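PDB 2NRK: GrpB family protein, which is of unknown function, though it belongs to the GrpB (UPF0157) family, whose place in the nucleotidyltransferase clan suggests, without proving, a related activity. Local coordinates for residues Q28-N33 / V58-I63; K51-F56 / T100-I105; S44-A49 / Y123-P128. One frame throughout, in Å; residues are numbered along the deposited sequence. Where two conformers were deposited one is given.

Contact 1 (Q28-N33 / V58-I63); sequences QILKEN and VIVEEI
The amide oxygen OD1 of Asn33 takes the backbone N-H of Glu62 at 2.9 Å, in the carbonyl plane and on a lone pair, and a water also donates to OD1. The other end of the same amide gives ND2 to Glu62 O at 3.0 Å; this bond is nearly straight (165°), and the oxygen lies close to the amide plane. Bonded at both ends to the backbone of one residue, the amide is fixed in its flip as well as its plane. Its CG is placed anti to the backbone N (chi1 -167°), which carries the group across to the turn after strand 54-60. The main chain of Asn33 adds a bond of its own, Glu61 N to Asn33 O at 3.0 Å, and the same oxygen lies 3.1 Å from Val60 CA in a CA-H...O contact. Beneath this polar layer Leu30 CD1 meets Val58 CG1 at 3.5 Å, and Phe73 packs on Leu30 from helix 70-75. Glu61 OE1 turns elsewhere, to a salt bridge with Lys169 of the second subunit. The contact lies in an alpha/beta fold, where Asn33, at the junction of helix 14-30 with strand 34-40, bonds the chain leaving strand 54-60.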
loop_
_atom_site.group_PDB
_atom_site.type_symbol
_atom_site.label_atom_id
_atom_site.label_comp_id
_atom_site.label_asym_id
_atom_site.label_seq_id
_atom_site.Cartn_x
_atom_site.Cartn_y
_atom_site.Cartn_z
ATOM N N GLN A 28 20.247 -13.203 -5.383
ATOM C CA GLN A 28 20.850 -14.506 -5.694
ATOM C C GLN A 28 20.505 -15.489 -4.584
ATOM O O GLN A 28 20.327 -16.677 -4.834
ATOM C CB GLN A 28 22.380 -14.441 -5.848
ATOM C CG GLN A 28 22.873 -13.755 -7.122
ATOM C CD GLN A 28 24.391 -13.913 -7.313
ATOM O OE1 GLN A 28 24.869 -14.264 -8.417
ATOM N NE2 GLN A 28 25.152 -13.653 -6.253
ATOM N N ILE A 29 20.423 -14.972 -3.356
ATOM C CA ILE A 29 20.165 -15.808 -2.175
ATOM C C ILE A 29 18.685 -16.104 -2.019
ATOM O O ILE A 29 18.303 -17.248 -1.753
ATOM C CB ILE A 29 20.726 -15.149 -0.887
ATOM C CG1 ILE A 29 22.258 -15.128 -0.947
ATOM C CG2 ILE A 29 20.222 -15.855 0.384
ATOM C CD1 ILE A 29 22.852 -14.150 0.043
ATOM N N LEU A 30 17.860 -15.071 -2.213
ATOM C CA LEU A 30 16.429 -15.192 -1.954
ATOM C C LEU A 30 15.663 -15.939 -3.045
ATOM O O LEU A 30 14.593 -16.511 -2.788
ATOM C CB LEU A 30 15.831 -13.793 -1.810
ATOM C CG LEU A 30 16.236 -13.063 -0.539
ATOM C CD1 LEU A 30 16.048 -11.594 -0.756
ATOM C CD2 LEU A 30 15.380 -13.609 0.602
ATOM N N LYS A 31 16.186 -15.896 -4.269
ATOM C CA LYS A 31 15.599 -16.617 -5.404
ATOM C C LYS A 31 14.128 -16.238 -5.608
ATOM O O LYS A 31 13.779 -15.056 -5.483
ATOM C CB LYS A 31 15.816 -18.136 -5.275
ATOM C CG LYS A 31 17.318 -18.492 -5.194
ATOM C CD LYS A 31 17.611 -19.955 -5.159
ATOM C CE LYS A 31 19.107 -20.125 -4.837
ATOM N NZ LYS A 31 19.475 -21.552 -4.801
ATOM N N GLU A 32 13.282 -17.234 -5.880
ATOM C CA GLU A 32 11.878 -16.989 -6.257
ATOM C C GLU A 32 11.025 -16.350 -5.170
ATOM O O GLU A 32 10.009 -15.715 -5.483
ATOM C CB GLU A 32 11.189 -18.274 -6.744
ATOM C CG GLU A 32 11.816 -18.925 -7.976
ATOM C CD GLU A 32 12.990 -19.829 -7.640
ATOM O OE1 GLU A 32 13.383 -19.907 -6.453
ATOM O OE2 GLU A 32 13.509 -20.486 -8.569
ATOM N N ASN A 33 11.435 -16.492 -3.910
ATOM C CA ASN A 33 10.682 -15.928 -2.803
ATOM C C ASN A 33 10.746 -14.387 -2.812
ATOM O O ASN A 33 9.927 -13.722 -2.174
ATOM C CB ASN A 33 11.240 -16.460 -1.490
ATOM C CG ASN A 33 10.338 -16.188 -0.307
ATOM O OD1 ASN A 33 9.118 -16.044 -0.437
ATOM N ND2 ASN A 33 10.938 -16.139 0.867
ATOM N N VAL A 58 13.119 -5.427 1.179
ATOM C CA VAL A 58 12.985 -6.680 0.443
ATOM C C VAL A 58 11.573 -7.220 0.732
ATOM O O VAL A 58 11.207 -7.436 1.899
ATOM C CB VAL A 58 14.055 -7.703 0.910
ATOM C CG1 VAL A 58 13.859 -9.006 0.181
ATOM C CG2 VAL A 58 15.465 -7.177 0.653
ATOM N N ILE A 59 10.809 -7.452 -0.331
ATOM C CA ILE A 59 9.427 -7.909 -0.193
ATOM C C ILE A 59 9.384 -9.343 -0.682
ATOM O O ILE A 59 9.817 -9.628 -1.812
ATOM C CB ILE A 59 8.481 -7.010 -1.038
ATOM C CG1 ILE A 59 8.640 -5.554 -0.593
ATOM C CG2 ILE A 59 7.070 -7.521 -0.895
ATOM C CD1 ILE A 59 7.917 -4.581 -1.557
ATOM N N VAL A 60 8.897 -10.247 0.166
ATOM C CA VAL A 60 8.896 -11.689 -0.133
ATOM C C VAL A 60 7.498 -12.300 -0.081
ATOM O O VAL A 60 6.575 -11.736 0.538
ATOM C CB VAL A 60 9.828 -12.495 0.861
ATOM C CG1 VAL A 60 11.270 -12.005 0.723
ATOM C CG2 VAL A 60 9.321 -12.379 2.327
ATOM N N GLU A 61 7.343 -13.468 -0.712
ATOM C CA GLU A 61 6.067 -14.185 -0.671
ATOM C C GLU A 61 5.806 -14.781 0.702
ATOM O O GLU A 61 4.673 -14.736 1.194
ATOM C CB GLU A 61 6.034 -15.281 -1.742
ATOM C CG GLU A 61 6.035 -14.692 -3.131
ATOM C CD GLU A 61 5.577 -15.676 -4.212
ATOM O OE1 GLU A 61 4.644 -16.495 -3.970
ATOM O OE2 GLU A 61 6.170 -15.593 -5.311
ATOM N N GLU A 62 6.862 -15.345 1.306
ATOM C CA GLU A 62 6.747 -16.076 2.571
ATOM C C GLU A 62 7.900 -15.725 3.503
ATOM O O GLU A 62 9.045 -16.088 3.241
ATOM C CB GLU A 62 6.794 -17.580 2.334
ATOM C CG GLU A 62 5.660 -18.165 1.547
ATOM C CD GLU A 62 5.818 -19.664 1.426
ATOM O OE1 GLU A 62 5.782 -20.340 2.477
ATOM O OE2 GLU A 62 6.024 -20.143 0.292
ATOM N N ILE A 63 7.585 -15.028 4.588
ATOM C CA ILE A 63 8.623 -14.557 5.511
ATOM C C ILE A 63 9.324 -15.695 6.251
ATOM O O ILE A 63 10.537 -15.673 6.412
ATOM C CB ILE A 63 8.119 -13.442 6.471
ATOM C CG1 ILE A 63 9.319 -12.701 7.126
ATOM C CG2 ILE A 63 7.167 -13.952 7.527
ATOM C CD1 ILE A 63 10.150 -11.862 6.166
HETATM O O HOH W 1 8.195 -14.215 -6.272
HETATM O O HOH W 2 8.014 -18.488 -1.819
#

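Contact 2 (K51-F56 / T100-I105); sequences KPIIDF and THHVHI
Strands 54-56 and 101-105 run parallel, their axes 4.7 Å apart at 15°, and four N-H...O bonds alternate between them, from Ile54 N to Thr100 O, His102 N to Ile54 O, Phe56 N to His102 O and His104 N to Phe56 O. The last is the shortest, 2.7 Å between His104 N and Phe56 O. On the face carrying Asp55 and His102, His104 NE2 donates to Asp55 OD1 at 3.0 Å in a nearly straight bond; NE2 meets OD1 from the anti side, 25° out of the carboxylate plane, while OD1 lies close to the imidazole plane. A water joins the same OD1 to His102 ND1, 2.6 Å from each. Ile53 CG2 sits over one face of the His102 ring, 3.6 Å from the centroid and 9° off its normal, a CH-pi contact. This branch is anti to the backbone N of Ile53. His102 NE2 is hydrogen-bonded to Arg99 NH1. On the opposite face Phe56 and His101 meet rim to rim, with Phe56 CE2 at 3.6 Å from His101 CD2. Helix 14-30 packs on this second face, Phe19 meeting the Phe56 ring and Trp15 touching Ile54, while strands 34-40 and 89-94 flank the pair within the mixed sheet; Thr100 and His101 form a classic bulge opposite Lys94.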
loop_
_atom_site.group_PDB
_atom_site.type_symbol
_atom_site.label_atom_id
_atom_site.label_comp_id
_atom_site.label_asym_id
_atom_site.label_seq_id
_atom_site.Cartn_x
_atom_site.Cartn_y
_atom_site.Cartn_z
ATOM N N LYS A 51 23.545 9.426 6.771
ATOM C CA LYS A 51 24.540 8.443 7.179
ATOM C C LYS A 51 24.744 7.498 5.994
ATOM O O LYS A 51 23.762 7.113 5.341
ATOM C CB LYS A 51 24.034 7.639 8.353
ATOM C CG LYS A 51 24.002 8.485 9.614
ATOM C CD LYS A 51 23.033 7.939 10.619
ATOM C CE LYS A 51 23.518 6.682 11.298
ATOM N NZ LYS A 51 23.345 6.849 12.798
ATOM N N PRO A 52 26.008 7.164 5.686
ATOM C CA PRO A 52 26.291 6.305 4.525
ATOM C C PRO A 52 26.030 4.833 4.815
ATOM O O PRO A 52 26.964 4.001 4.776
ATOM C CB PRO A 52 27.778 6.553 4.267
ATOM C CG PRO A 52 28.331 6.900 5.569
ATOM C CD PRO A 52 27.249 7.634 6.337
ATOM N N ILE A 53 24.777 4.535 5.149
ATOM C CA ILE A 53 24.311 3.178 5.407
ATOM C C ILE A 53 23.151 2.958 4.434
ATOM O O ILE A 53 22.162 3.706 4.452
ATOM C CB ILE A 53 23.770 3.005 6.852
ATOM C CG1 ILE A 53 24.870 3.351 7.876
ATOM C CG2 ILE A 53 23.267 1.587 7.060
ATOM C CD1 ILE A 53 24.370 3.346 9.311
ATOM N N ILE A 54 23.296 1.965 3.564
ATOM C CA ILE A 54 22.288 1.750 2.525
ATOM C C ILE A 54 21.161 0.912 3.120
ATOM O O ILE A 54 21.419 -0.181 3.637
ATOM C CB ILE A 54 22.849 0.989 1.296
ATOM C CG1 ILE A 54 24.161 1.596 0.743
ATOM C CG2 ILE A 54 21.779 0.887 0.187
ATOM C CD1 ILE A 54 24.035 3.018 0.249
ATOM N N ASP A 55 19.929 1.419 3.019
ATOM C CA ASP A 55 18.733 0.659 3.425
ATOM C C ASP A 55 18.068 -0.038 2.254
ATOM O O ASP A 55 17.785 0.612 1.194
ATOM C CB ASP A 55 17.687 1.560 4.090
ATOM C CG ASP A 55 18.187 2.142 5.390
ATOM O OD1 ASP A 55 18.174 1.414 6.398
ATOM O OD2 ASP A 55 18.602 3.331 5.383
ATOM N N PHE A 56 17.775 -1.320 2.464
ATOM C CA PHE A 56 17.093 -2.208 1.491
ATOM C C PHE A 56 15.736 -2.637 2.012
ATOM O O PHE A 56 15.611 -3.044 3.192
ATOM C CB PHE A 56 17.920 -3.485 1.220
ATOM C CG PHE A 56 19.302 -3.211 0.709
ATOM C CD1 PHE A 56 19.591 -3.356 -0.645
ATOM C CD2 PHE A 56 20.309 -2.785 1.567
ATOM C CE1 PHE A 56 20.865 -3.043 -1.154
ATOM C CE2 PHE A 56 21.583 -2.487 1.071
ATOM C CZ PHE A 56 21.867 -2.616 -0.298
ATOM N N THR A 100 27.256 -0.643 7.193
ATOM C CA THR A 100 27.182 -0.251 5.792
ATOM C C THR A 100 25.831 -0.579 5.123
ATOM O O THR A 100 25.467 0.066 4.144
ATOM C CB THR A 100 28.297 -0.932 4.951
ATOM O OG1 THR A 100 28.291 -2.363 5.191
ATOM C CG2 THR A 100 29.670 -0.354 5.317
ATOM N N HIS A 101 25.164 -1.634 5.581
ATOM C CA HIS A 101 23.928 -2.122 4.906
ATOM C C HIS A 101 22.908 -2.539 5.959
ATOM O O HIS A 101 23.246 -3.253 6.899
ATOM C CB HIS A 101 24.186 -3.338 3.999
ATOM C CG HIS A 101 25.208 -3.119 2.926
ATOM N ND1 HIS A 101 26.566 -3.121 3.172
ATOM C CD2 HIS A 101 25.072 -2.978 1.589
ATOM C CE1 HIS A 101 27.218 -2.955 2.035
ATOM N NE2 HIS A 101 26.334 -2.847 1.058
ATOM N N HIS A 102 21.679 -2.062 5.819
ATOM C CA HIS A 102 20.552 -2.488 6.686
ATOM C C HIS A 102 19.486 -3.042 5.734
ATOM O O HIS A 102 19.129 -2.375 4.749
ATOM C CB HIS A 102 19.954 -1.324 7.432
ATOM C CG HIS A 102 20.792 -0.857 8.574
ATOM N ND1 HIS A 102 20.580 0.349 9.202
ATOM C CD2 HIS A 102 21.849 -1.431 9.193
ATOM C CE1 HIS A 102 21.457 0.490 10.178
ATOM N NE2 HIS A 102 22.239 -0.573 10.200
ATOM N N VAL A 103 19.069 -4.278 5.971
ATOM C CA VAL A 103 18.100 -4.929 5.080
ATOM C C VAL A 103 16.832 -5.200 5.847
ATOM O O VAL A 103 16.867 -5.834 6.906
ATOM C CB VAL A 103 18.696 -6.259 4.515
ATOM C CG1 VAL A 103 17.708 -6.929 3.550
ATOM C CG2 VAL A 103 20.031 -5.994 3.814
ATOM N N HIS A 104 15.705 -4.719 5.314
ATOM C CA HIS A 104 14.426 -4.782 6.027
ATOM C C HIS A 104 13.549 -5.681 5.162
ATOM O O HIS A 104 13.152 -5.269 4.059
ATOM C CB HIS A 104 13.775 -3.388 6.083
ATOM C CG HIS A 104 14.674 -2.310 6.617
ATOM N ND1 HIS A 104 14.608 -1.862 7.918
ATOM C CD2 HIS A 104 15.681 -1.623 6.032
ATOM C CE1 HIS A 104 15.519 -0.919 8.103
ATOM N NE2 HIS A 104 16.189 -0.757 6.977
ATOM N N ILE A 105 13.319 -6.909 5.620
ATOM C CA ILE A 105 12.591 -7.886 4.811
ATOM C C ILE A 105 11.176 -8.015 5.386
ATOM O O ILE A 105 10.998 -8.214 6.586
ATOM C CB ILE A 105 13.287 -9.260 4.793
ATOM C CG1 ILE A 105 14.763 -9.124 4.379
ATOM C CG2 ILE A 105 12.591 -10.197 3.813
ATOM C CD1 ILE A 105 15.586 -10.454 4.533
HETATM O O HOH W 3 27.275 1.646 2.988
HETATM O O HOH W 4 18.803 2.217 8.809
#

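Contact 3 (S44-A49 / Y123-P128); sequences SVPNLA and YLRENP
Two hydrogen bonds to one acceptor carry the polar side: Arg125 NE and Arg125 NH2 each reach Ser44 O at 2.9 Å. The approach is side-on, with the oxygen almost in the guanidinium plane for both donors. NH2 meets a lone pair of Ser44 O in the carbonyl plane, whereas NE lies 24° out of that plane, and N-H...O angles of 143° for NH2 and 150° for NE show that both bonds are bent, as sharing one atom requires. An extended chain from CG to NE takes the guanidinium from the helix to the loop. Its remaining nitrogen, NH1, lies close to NE of Arg121, two like charges side by side.

The loop owes its shape to a type II beta turn from Val45 to Leu48, closed by Leu48 N to Val45 O at 3.1 Å. The turn lies in the connection between strands 34-40 and 54-60, and the contact joins it to the last turn of helix 111-126.

Apolar packing fills the other side. Val45 straddles the Leu124 CB with its two methyls, CG2 at 3.8 Å and CG1 at 3.9 Å from that atom, and the two side chains cross at about a right angle. Deeper in, Leu48 CD2 meets Leu124 CD1 at 4.1 Å. Tyr134 of helix 128-142 touches both leucines, and Ile163 of helix 157-171 packs on Leu124.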
loop_
_atom_site.group_PDB
_atom_site.type_symbol
_atom_site.label_atom_id
_atom_site.label_comp_id
_atom_site.label_asym_id
_atom_site.label_seq_id
_atom_site.Cartn_x
_atom_site.Cartn_y
_atom_site.Cartn_z
ATOM N N SER A 44 18.344 6.724 -0.517
ATOM C CA SER A 44 17.546 6.515 -1.730
ATOM C C SER A 44 16.952 7.836 -2.252
ATOM O O SER A 44 16.235 7.815 -3.242
ATOM C CB SER A 44 16.411 5.497 -1.472
ATOM O OG SER A 44 15.365 6.067 -0.693
ATOM N N VAL A 45 17.234 8.954 -1.573
ATOM C CA VAL A 45 16.680 10.254 -1.965
ATOM C C VAL A 45 17.813 11.091 -2.547
ATOM O O VAL A 45 18.686 11.571 -1.812
ATOM C CB VAL A 45 16.062 10.970 -0.752
ATOM C CG1 VAL A 45 15.497 12.353 -1.173
ATOM C CG2 VAL A 45 14.964 10.105 -0.140
ATOM N N PRO A 46 17.856 11.232 -3.878
ATOM C CA PRO A 46 18.948 12.021 -4.411
ATOM C C PRO A 46 19.108 13.407 -3.769
ATOM O O PRO A 46 18.121 14.125 -3.530
ATOM C CB PRO A 46 18.598 12.145 -5.910
ATOM C CG PRO A 46 17.880 10.806 -6.190
ATOM C CD PRO A 46 17.028 10.612 -4.935
ATOM N N ASN A 47 20.364 13.721 -3.463
ATOM C CA ASN A 47 20.794 15.003 -2.881
ATOM C C ASN A 47 20.452 15.196 -1.393
ATOM O O ASN A 47 20.666 16.278 -0.832
ATOM C CB ASN A 47 20.358 16.185 -3.757
ATOM C CG ASN A 47 20.751 16.002 -5.213
ATOM O OD1 ASN A 47 21.865 15.567 -5.523
ATOM N ND2 ASN A 47 19.840 16.333 -6.115
ATOM N N LEU A 48 19.982 14.141 -0.744
ATOM C CA LEU A 48 19.722 14.217 0.695
ATOM C C LEU A 48 20.977 13.814 1.469
ATOM O O LEU A 48 21.542 12.753 1.233
ATOM C CB LEU A 48 18.546 13.297 1.086
ATOM C CG LEU A 48 18.200 13.196 2.572
ATOM C CD1 LEU A 48 17.931 14.569 3.228
ATOM C CD2 LEU A 48 16.971 12.247 2.703
ATOM N N ALA A 49 21.401 14.667 2.407
ATOM C CA ALA A 49 22.482 14.313 3.321
ATOM C C ALA A 49 22.055 13.121 4.187
ATOM O O ALA A 49 20.889 13.023 4.599
ATOM C CB ALA A 49 22.853 15.505 4.204
ATOM N N TYR A 123 7.871 10.644 -1.198
ATOM C CA TYR A 123 7.513 11.998 -0.780
ATOM C C TYR A 123 8.765 12.888 -0.670
ATOM O O TYR A 123 8.760 14.031 -1.117
ATOM C CB TYR A 123 6.796 11.907 0.567
ATOM C CG TYR A 123 6.217 13.199 1.080
ATOM C CD1 TYR A 123 5.170 13.848 0.397
ATOM C CD2 TYR A 123 6.694 13.769 2.267
ATOM C CE1 TYR A 123 4.619 15.064 0.884
ATOM C CE2 TYR A 123 6.118 14.961 2.794
ATOM C CZ TYR A 123 5.083 15.600 2.077
ATOM O OH TYR A 123 4.509 16.759 2.560
ATOM N N LEU A 124 9.845 12.376 -0.066
ATOM C CA LEU A 124 11.075 13.191 0.021
ATOM C C LEU A 124 11.644 13.465 -1.387
ATOM O O LEU A 124 12.114 14.575 -1.642
ATOM C CB LEU A 124 12.138 12.509 0.866
ATOM C CG LEU A 124 11.775 12.489 2.345
ATOM C CD1 LEU A 124 12.881 11.754 3.128
ATOM C CD2 LEU A 124 11.586 13.915 2.910
ATOM N N ARG A 125 11.590 12.462 -2.270
ATOM C CA ARG A 125 12.066 12.636 -3.641
ATOM C C ARG A 125 11.308 13.735 -4.359
ATOM O O ARG A 125 11.901 14.425 -5.193
ATOM C CB ARG A 125 11.897 11.338 -4.435
ATOM C CG ARG A 125 12.921 10.261 -4.051
ATOM C CD ARG A 125 12.630 8.967 -4.802
ATOM N NE ARG A 125 13.724 7.998 -4.657
ATOM C CZ ARG A 125 13.792 6.819 -5.283
ATOM N NH1 ARG A 125 12.783 6.409 -6.069
ATOM N NH2 ARG A 125 14.861 6.026 -5.115
ATOM N N GLU A 126 10.017 13.890 -4.050
ATOM C CA GLU A 126 9.164 14.910 -4.725
ATOM C C GLU A 126 9.126 16.279 -4.037
ATOM O O GLU A 126 8.536 17.250 -4.561
ATOM C CB GLU A 126 7.723 14.394 -4.866
ATOM C CG GLU A 126 7.563 13.085 -5.605
ATOM C CD GLU A 126 7.898 13.146 -7.088
ATOM O OE1 GLU A 126 7.981 14.259 -7.675
ATOM O OE2 GLU A 126 8.066 12.052 -7.677
ATOM N N ASN A 127 9.751 16.368 -2.866
ATOM C CA ASN A 127 9.693 17.557 -2.024
ATOM C C ASN A 127 11.086 17.927 -1.544
ATOM O O ASN A 127 11.401 17.746 -0.378
ATOM C CB ASN A 127 8.740 17.316 -0.835
ATOM C CG ASN A 127 7.302 17.268 -1.277
ATOM O OD1 ASN A 127 6.661 18.325 -1.418
ATOM N ND2 ASN A 127 6.805 16.072 -1.576
ATOM N N PRO A 128 11.922 18.474 -2.447
ATOM C CA PRO A 128 13.309 18.812 -2.082
ATOM C C PRO A 128 13.426 19.773 -0.899
ATOM O O PRO A 128 14.374 19.656 -0.127
ATOM C CB PRO A 128 13.882 19.429 -3.380
ATOM C CG PRO A 128 12.643 19.883 -4.175
ATOM C CD PRO A 128 11.639 18.789 -3.862
#

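In the fold
Contacts 1 and 2 share strand 54-60 and meet directly: Val58 N lies 2.9 Å from His104 O, a probable hydrogen bond that extends the ladder of contact 2 toward contact 1. Contact 2 lies nearest the middle of the chain, about 5 Å between its centre and that of the chain, against 17 Å for contact 1 and 14 Å for contact 3, yet it is only partly buried, whereas the two outer contacts are buried. Contacts 1 and 3 lie on opposite sides of that centre. Chemistry follows place: regular strand pairing with histidines in the sheet, a side-chain amide at a strand end, and an arginine on a loop carbonyl among helices. Only contact 1 touches the second subunit.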